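Local coordinates for protein beta-galactosidase/beta-glucuronidase (Faecalibacterium prausnitzii L2-6, PDB 6MVF) that binds flavin mononucleotide and probably hydrolyses beta-linked sugars, as a beta-glucuronidase of glycoside hydrolase family 2, at residues G41-E46 against A56-D61; G64-T69 against D152-G157. All blocks are in the same frame, centred on the assembly; numbering follows the deposited sequence.

Overall arrangement
Contacts 1 and 2 lie side by side, centres about 10 Å apart, in loops of the N-terminal sugar-binding domain and on the same side of the chain's centre. They follow one another along the chain, and 56-61 and 64-69 belong to the same loop between strands 46-48 and 70-78. Two probable hydrogen bonds join them: D58 OD2 to L67 N at 2.9 Å and G59 O to T154 OG1 at 2.7 Å. The methyl CE of M60 packs on Y156 OH at 3.4 Å. Contact 1 is at the surface, its centre about 26 Å from the centre of the chain; contact 2 is partly buried, at about 20 Å. Both are away from the FMN pocket.

Contact 1: G41-E46 against A56-D61; sequences GERAAE and AVDGMD
The guanidinium of R43 meets the carboxylate of D58 with its edge: D58 OD2 and a bridging water both lie near the guanidinium plane. The contact ties together two loops of the family 2 sugar-binding domain, one on either side of strand 46-48 in the sequence. R43 NH2 and D58 OD2 form a salt bridge at 3.2 Å; the planes are 56° apart, and one nitrogen meets one oxygen in place of a coplanar, two-bond pairing. The water reinforces this link, accepting from R43 NH2 at 2.7 Å and donating to D58 OD2 at 2.9 Å. The R43 chain runs extended from CG to NE (chi2 -180°, chi3 -165°), and this reach carries the guanidinium across to D58, whose CA is 12.8 Å from the CA of R43. Only 58 Å² is buried between the segments. The other terminal nitrogen, R43 NH1, is hydrogen-bonded to W54 O, which should limit rotation of the group. On the acceptor side, D58 OD1 is bonded by N55 ND2 and OD2 also receives L67 N, leaving the carboxylate gripped at both oxygens. V57 and D61 meanwhile pack against P83 and L84 of a second subunit. D58 and G59 are the two central residues of a type I beta turn, closed by M60 N to V57 O at 3.0 Å.

Contact 2: G64-T69 against D152-G157; sequences GSYLRT and DFTFYG
Two irregular loops of the family 2 sugar-binding domain meet where Y66 lies against T154 and F155, and R68 against F155. The methyl CG2 of T154 stands over the centre of the Y66 ring, 3.7 Å from its centroid and directly on the ring normal, a well-centred CH-pi contact. T154 turns CG2 anti to its backbone N and onto the tyrosine, which leaves OG1, on the other branch, to bond G59 O. At the far end of the ring, Y66 OH accepts the amide of F155 at 3.2 Å with an N-H...O angle of 155°. A water lies 3.0 Å from the same hydroxyl oxygen and donates to F153 O; it sits over the centre of one face of the F155 ring, 3.9 Å above it. The edge of that ring points at R68: F155 CD2 lies over one guanidinium face, 3.6 Å from R68 NH2, and the two planes stand 85° apart. A bend at chi3 (56°) lets the arginine reach this edge, and N140 O takes a hydrogen bond from R68 NH2, steadying the group. Together the segments bury 205 Å². Segment 64-69 leads into strand 70-78, which pairs antiparallel with strand 131-139, and T69 is backbone-bonded to N140 just beyond that neighbour. Segment 152-157 lies between strands 131-139 and 163-168; there T154 is backbone hydrogen-bonded to G539 and F153 packs on F538, both in strand 538-540, far along the chain.

Contact 1: G41-E46 against A56-D61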
ATOM      1  N   GLY A  41      34.482 -12.392 -25.216  1.00 49.82           N
ATOM      2  CA  GLY A  41      35.341 -11.780 -24.215  1.00 45.04           C
ATOM      3  C   GLY A  41      35.318 -10.271 -24.093  1.00 47.38           C
ATOM      4  O   GLY A  41      36.226  -9.708 -23.473  1.00 50.73           O
ATOM      5  N   GLU A  42      34.311  -9.586 -24.635  1.00 50.37           N
ATOM      6  CA  GLU A  42      34.336  -8.126 -24.594  1.00 46.09           C
ATOM      7  C   GLU A  42      34.051  -7.570 -23.208  1.00 45.93           C
ATOM      8  O   GLU A  42      34.294  -6.382 -22.977  1.00 46.56           O
ATOM      9  CB  GLU A  42      33.324  -7.545 -25.576  1.00 44.05           C
ATOM     10  CG  GLU A  42      33.574  -7.913 -27.019  1.00 46.03           C
ATOM     11  CD  GLU A  42      32.527  -8.873 -27.562  1.00 55.00           C
ATOM     12  OE1 GLU A  42      32.064  -9.749 -26.780  1.00 48.64           O
ATOM     13  OE2 GLU A  42      32.170  -8.744 -28.766  1.00 50.31           O
ATOM     14  N   ARG A  43      33.513  -8.379 -22.296  1.00 43.24           N
ATOM     15  CA  ARG A  43      33.178  -7.912 -20.955  1.00 48.02           C
ATOM     16  C   ARG A  43      33.310  -9.077 -19.996  1.00 45.82           C
ATOM     17  O   ARG A  43      32.944 -10.203 -20.333  1.00 45.11           O
ATOM     18  CB  ARG A  43      31.753  -7.331 -20.856  1.00 44.76           C
ATOM     19  CG  ARG A  43      31.636  -5.921 -21.402  1.00 52.41           C
ATOM     20  CD  ARG A  43      30.244  -5.336 -21.305  1.00 46.11           C
ATOM     21  NE  ARG A  43      30.145  -4.149 -22.161  1.00 57.24           N
ATOM     22  CZ  ARG A  43      29.004  -3.524 -22.449  1.00 56.31           C
ATOM     23  NH1 ARG A  43      27.857  -3.975 -21.941  1.00 45.29           N
ATOM     24  NH2 ARG A  43      29.008  -2.458 -23.251  1.00 48.35           N
ATOM     25  N   ALA A  44      33.841  -8.798 -18.810  1.00 42.09           N
ATOM     26  CA  ALA A  44      33.886  -9.823 -17.782  1.00 49.70           C
ATOM     27  C   ALA A  44      32.462 -10.230 -17.411  1.00 44.30           C
ATOM     28  O   ALA A  44      31.523  -9.443 -17.523  1.00 47.33           O
ATOM     29  CB  ALA A  44      34.647  -9.308 -16.560  1.00 42.32           C
ATOM     30  N   ALA A  45      32.300 -11.484 -16.993  1.00 42.27           N
ATOM     31  CA  ALA A  45      30.997 -11.948 -16.536  1.00 44.62           C
ATOM     32  C   ALA A  45      30.458 -11.041 -15.438  1.00 45.27           C
ATOM     33  O   ALA A  45      31.214 -10.426 -14.683  1.00 46.24           O
ATOM     34  CB  ALA A  45      31.089 -13.376 -16.020  1.00 36.11           C
ATOM     35  N   GLU A  46      29.133 -10.953 -15.366  1.00 46.68           N
ATOM     36  CA  GLU A  46      28.460 -10.074 -14.420  1.00 41.08           C
ATOM     37  C   GLU A  46      27.099 -10.667 -14.069  1.00 39.86           C
ATOM     38  O   GLU A  46      26.464 -11.337 -14.889  1.00 37.78           O
ATOM     39  CB  GLU A  46      28.302  -8.665 -14.999  1.00 36.19           C
ATOM     40  CG  GLU A  46      27.512  -7.721 -14.119  1.00 53.20           C
ATOM     41  CD  GLU A  46      27.305  -6.345 -14.744  1.00 75.39           C
ATOM     42  OE1 GLU A  46      27.442  -6.214 -15.985  1.00 75.12           O
ATOM     43  OE2 GLU A  46      27.004  -5.392 -13.984  1.00 83.03           O
ATOM     44  N   ALA A  56      22.772  -0.293 -22.262  1.00 35.68           N
ATOM     45  CA  ALA A  56      22.043   0.738 -21.526  1.00 26.56           C
ATOM     46  C   ALA A  56      22.817   2.041 -21.444  1.00 32.08           C
ATOM     47  O   ALA A  56      22.215   3.114 -21.361  1.00 32.10           O
ATOM     48  CB  ALA A  56      21.720   0.254 -20.118  1.00 23.60           C
ATOM     49  N   VAL A  57      24.141   1.980 -21.437  1.00 39.99           N
ATOM     50  CA  VAL A  57      24.971   3.176 -21.410  1.00 34.20           C
ATOM     51  C   VAL A  57      25.620   3.443 -22.769  1.00 34.48           C
ATOM     52  O   VAL A  57      25.474   4.534 -23.320  1.00 38.30           O
ATOM     53  CB  VAL A  57      26.021   3.100 -20.281  1.00 36.32           C
ATOM     54  CG1 VAL A  57      26.911   4.330 -20.287  1.00 25.76           C
ATOM     55  CG2 VAL A  57      25.305   2.954 -18.953  1.00 33.47           C
ATOM     56  N   ASP A  58      26.316   2.455 -23.346  1.00 33.21           N
ATOM     57  CA  ASP A  58      27.061   2.787 -24.563  1.00 35.67           C
ATOM     58  C   ASP A  58      26.133   3.040 -25.752  1.00 37.21           C
ATOM     59  O   ASP A  58      26.543   3.702 -26.714  1.00 33.78           O
ATOM     60  CB  ASP A  58      28.123   1.716 -24.880  1.00 32.31           C
ATOM     61  CG  ASP A  58      27.534   0.361 -25.291  1.00 43.40           C
ATOM     62  OD1 ASP A  58      26.298   0.167 -25.214  1.00 37.90           O
ATOM     63  OD2 ASP A  58      28.331  -0.529 -25.692  1.00 45.29           O
ATOM     64  N   GLY A  59      24.884   2.568 -25.684  1.00 38.61           N
ATOM     65  CA  GLY A  59      23.872   2.829 -26.693  1.00 32.12           C
ATOM     66  C   GLY A  59      23.383   4.266 -26.733  1.00 37.72           C
ATOM     67  O   GLY A  59      22.612   4.612 -27.639  1.00 32.55           O
ATOM     68  N   MET A  60      23.831   5.117 -25.785  1.00 34.46           N
ATOM     69  CA  MET A  60      23.403   6.512 -25.785  1.00 30.59           C
ATOM     70  C   MET A  60      24.392   7.493 -25.146  1.00 36.31           C
ATOM     71  O   MET A  60      24.019   8.656 -24.918  1.00 30.53           O
ATOM     72  CB  MET A  60      22.037   6.622 -25.095  1.00 32.06           C
ATOM     73  CG  MET A  60      22.041   6.540 -23.578  1.00 31.30           C
ATOM     74  SD  MET A  60      20.339   6.692 -22.971  1.00 39.23           S
ATOM     75  CE  MET A  60      19.707   5.050 -23.256  1.00 20.59           C
ATOM     76  N   ASP A  61      25.638   7.104 -24.873  1.00 32.81           N
ATOM     77  CA  ASP A  61      26.564   8.044 -24.248  1.00 34.84           C
ATOM     78  C   ASP A  61      27.414   8.792 -25.263  1.00 40.14           C
ATOM     79  O   ASP A  61      28.173   9.690 -24.876  1.00 39.18           O
ATOM     80  CB  ASP A  61      27.468   7.337 -23.232  1.00 29.62           C
ATOM     81  CG  ASP A  61      28.284   6.219 -23.853  1.00 42.57           C
ATOM     82  OD1 ASP A  61      28.104   5.960 -25.064  1.00 45.59           O
ATOM     83  OD2 ASP A  61      29.110   5.602 -23.133  1.00 39.24           O
TER
HETATM   84  O   HOH W   1      30.938  -1.294 -24.735  1.00 44.24           O

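Contact 2: G64-T69 against D152-G157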
ATOM      1  N   GLY A  64      30.710   6.583 -29.643  1.00 46.69           N
ATOM      2  CA  GLY A  64      30.949   6.476 -31.071  1.00 44.01           C
ATOM      3  C   GLY A  64      30.340   5.244 -31.699  1.00 49.73           C
ATOM      4  O   GLY A  64      30.055   5.214 -32.901  1.00 49.44           O
ATOM      5  N   SER A  65      30.143   4.216 -30.880  1.00 47.90           N
ATOM      6  CA  SER A  65      29.605   2.935 -31.310  1.00 44.50           C
ATOM      7  C   SER A  65      28.743   2.398 -30.169  1.00 44.92           C
ATOM      8  O   SER A  65      28.444   3.121 -29.212  1.00 50.45           O
ATOM      9  CB  SER A  65      30.761   2.002 -31.695  1.00 46.75           C
ATOM     10  OG  SER A  65      30.295   0.738 -32.140  1.00 49.26           O
ATOM     11  N   TYR A  66      28.329   1.129 -30.274  1.00 42.21           N
ATOM     12  CA  TYR A  66      27.778   0.370 -29.151  1.00 37.20           C
ATOM     13  C   TYR A  66      28.014  -1.112 -29.401  1.00 41.03           C
ATOM     14  O   TYR A  66      28.001  -1.570 -30.550  1.00 37.54           O
ATOM     15  CB  TYR A  66      26.277   0.634 -28.919  1.00 35.26           C
ATOM     16  CG  TYR A  66      25.326   0.238 -30.046  1.00 34.53           C
ATOM     17  CD1 TYR A  66      25.089   1.089 -31.124  1.00 34.00           C
ATOM     18  CD2 TYR A  66      24.632  -0.962 -30.008  1.00 35.59           C
ATOM     19  CE1 TYR A  66      24.206   0.745 -32.140  1.00 29.83           C
ATOM     20  CE2 TYR A  66      23.742  -1.314 -31.028  1.00 38.22           C
ATOM     21  CZ  TYR A  66      23.538  -0.454 -32.090  1.00 34.30           C
ATOM     22  OH  TYR A  66      22.658  -0.804 -33.088  1.00 34.83           O
ATOM     23  N   LEU A  67      28.221  -1.865 -28.315  1.00 36.83           N
ATOM     24  CA  LEU A  67      28.628  -3.262 -28.445  1.00 32.36           C
ATOM     25  C   LEU A  67      27.500  -4.073 -29.071  1.00 37.80           C
ATOM     26  O   LEU A  67      26.448  -4.280 -28.451  1.00 40.36           O
ATOM     27  CB  LEU A  67      29.030  -3.833 -27.086  1.00 36.98           C
ATOM     28  CG  LEU A  67      29.267  -5.353 -26.984  1.00 34.27           C
ATOM     29  CD1 LEU A  67      30.406  -5.830 -27.883  1.00 31.84           C
ATOM     30  CD2 LEU A  67      29.501  -5.762 -25.532  1.00 32.64           C
ATOM     31  N   ARG A  68      27.709  -4.532 -30.303  1.00 33.99           N
ATOM     32  CA  ARG A  68      26.826  -5.505 -30.935  1.00 40.70           C
ATOM     33  C   ARG A  68      27.552  -6.844 -30.964  1.00 39.56           C
ATOM     34  O   ARG A  68      28.698  -6.916 -31.420  1.00 43.74           O
ATOM     35  CB  ARG A  68      26.413  -5.064 -32.343  1.00 35.86           C
ATOM     36  CG  ARG A  68      25.880  -3.622 -32.388  1.00 35.39           C
ATOM     37  CD  ARG A  68      25.398  -3.225 -33.778  1.00 31.37           C
ATOM     38  NE  ARG A  68      24.385  -4.174 -34.225  1.00 41.67           N
ATOM     39  CZ  ARG A  68      23.637  -4.031 -35.311  1.00 39.37           C
ATOM     40  NH1 ARG A  68      23.795  -2.960 -36.086  1.00 33.86           N
ATOM     41  NH2 ARG A  68      22.733  -4.960 -35.614  1.00 28.78           N
ATOM     42  N   THR A  69      26.894  -7.889 -30.451  1.00 32.27           N
ATOM     43  CA  THR A  69      27.546  -9.175 -30.208  1.00 39.27           C
ATOM     44  C   THR A  69      26.576 -10.188 -29.614  1.00 40.93           C
ATOM     45  O   THR A  69      25.369  -9.940 -29.534  1.00 42.83           O
ATOM     46  CB  THR A  69      28.735  -9.024 -29.257  1.00 45.09           C
ATOM     47  OG1 THR A  69      29.518 -10.226 -29.269  1.00 43.93           O
ATOM     48  CG2 THR A  69      28.251  -8.730 -27.814  1.00 37.43           C
ATOM     49  N   ASP A 152      17.759   5.170 -37.468  1.00 45.21           N
ATOM     50  CA  ASP A 152      18.254   6.229 -36.592  1.00 40.77           C
ATOM     51  C   ASP A 152      17.807   5.960 -35.158  1.00 43.20           C
ATOM     52  O   ASP A 152      17.019   6.704 -34.582  1.00 58.39           O
ATOM     53  CB  ASP A 152      17.754   7.588 -37.080  1.00 39.96           C
ATOM     54  CG  ASP A 152      18.280   8.763 -36.244  1.00 41.62           C
ATOM     55  OD1 ASP A 152      19.471   8.755 -35.889  1.00 43.39           O
ATOM     56  OD2 ASP A 152      17.515   9.715 -35.971  1.00 38.99           O
ATOM     57  N   PHE A 153      18.289   4.851 -34.603  1.00 34.57           N
ATOM     58  CA  PHE A 153      18.070   4.529 -33.198  1.00 39.64           C
ATOM     59  C   PHE A 153      18.846   3.271 -32.866  1.00 37.38           C
ATOM     60  O   PHE A 153      19.058   2.406 -33.725  1.00 40.60           O
ATOM     61  CB  PHE A 153      16.573   4.361 -32.817  1.00 37.62           C
ATOM     62  CG  PHE A 153      15.908   3.112 -33.356  1.00 34.81           C
ATOM     63  CD1 PHE A 153      15.345   3.097 -34.624  1.00 34.05           C
ATOM     64  CD2 PHE A 153      15.798   1.970 -32.573  1.00 35.47           C
ATOM     65  CE1 PHE A 153      14.705   1.952 -35.123  1.00 31.07           C
ATOM     66  CE2 PHE A 153      15.163   0.818 -33.062  1.00 36.76           C
ATOM     67  CZ  PHE A 153      14.623   0.809 -34.344  1.00 37.74           C
ATOM     68  N   THR A 154      19.264   3.194 -31.608  1.00 37.49           N
ATOM     69  CA  THR A 154      20.105   2.109 -31.121  1.00 36.12           C
ATOM     70  C   THR A 154      19.334   0.787 -31.001  1.00 32.22           C
ATOM     71  O   THR A 154      18.185   0.747 -30.548  1.00 32.58           O
ATOM     72  CB  THR A 154      20.696   2.525 -29.774  1.00 31.19           C
ATOM     73  OG1 THR A 154      21.381   3.769 -29.941  1.00 34.62           O
ATOM     74  CG2 THR A 154      21.664   1.483 -29.240  1.00 31.85           C
ATOM     75  N   PHE A 155      19.988  -0.301 -31.417  1.00 32.23           N
ATOM     76  CA  PHE A 155      19.455  -1.657 -31.284  1.00 31.74           C
ATOM     77  C   PHE A 155      19.983  -2.248 -29.986  1.00 32.04           C
ATOM     78  O   PHE A 155      20.900  -3.071 -29.970  1.00 35.91           O
ATOM     79  CB  PHE A 155      19.864  -2.542 -32.458  1.00 34.06           C
ATOM     80  CG  PHE A 155      19.584  -1.962 -33.803  1.00 37.96           C
ATOM     81  CD1 PHE A 155      18.659  -0.936 -33.973  1.00 41.63           C
ATOM     82  CD2 PHE A 155      20.240  -2.454 -34.907  1.00 28.40           C
ATOM     83  CE1 PHE A 155      18.416  -0.406 -35.228  1.00 40.38           C
ATOM     84  CE2 PHE A 155      20.002  -1.932 -36.147  1.00 33.98           C
ATOM     85  CZ  PHE A 155      19.089  -0.910 -36.316  1.00 37.17           C
ATOM     86  N   TYR A 156      19.396  -1.815 -28.879  1.00 34.87           N
ATOM     87  CA  TYR A 156      19.803  -2.301 -27.565  1.00 30.69           C
ATOM     88  C   TYR A 156      19.685  -3.818 -27.501  1.00 32.76           C
ATOM     89  O   TYR A 156      18.617  -4.374 -27.771  1.00 34.29           O
ATOM     90  CB  TYR A 156      18.930  -1.661 -26.489  1.00 31.85           C
ATOM     91  CG  TYR A 156      18.921  -0.152 -26.462  1.00 31.73           C
ATOM     92  CD1 TYR A 156      19.960   0.565 -25.857  1.00 28.67           C
ATOM     93  CD2 TYR A 156      17.854   0.563 -27.013  1.00 32.12           C
ATOM     94  CE1 TYR A 156      19.947   1.952 -25.821  1.00 28.27           C
ATOM     95  CE2 TYR A 156      17.831   1.954 -26.978  1.00 29.29           C
ATOM     96  CZ  TYR A 156      18.874   2.637 -26.373  1.00 28.60           C
ATOM     97  OH  TYR A 156      18.837   4.002 -26.328  1.00 29.71           O
ATOM     98  N   GLY A 157      20.777  -4.493 -27.149  1.00 30.80           N
ATOM     99  CA  GLY A 157      20.767  -5.941 -27.092  1.00 26.95           C
ATOM    100  C   GLY A 157      20.317  -6.453 -25.737  1.00 30.47           C
ATOM    101  O   GLY A 157      20.466  -5.784 -24.720  1.00 32.88           O
TER
HETATM  102  O   HOH W   2      21.875   1.516 -34.882  1.00 37.99           O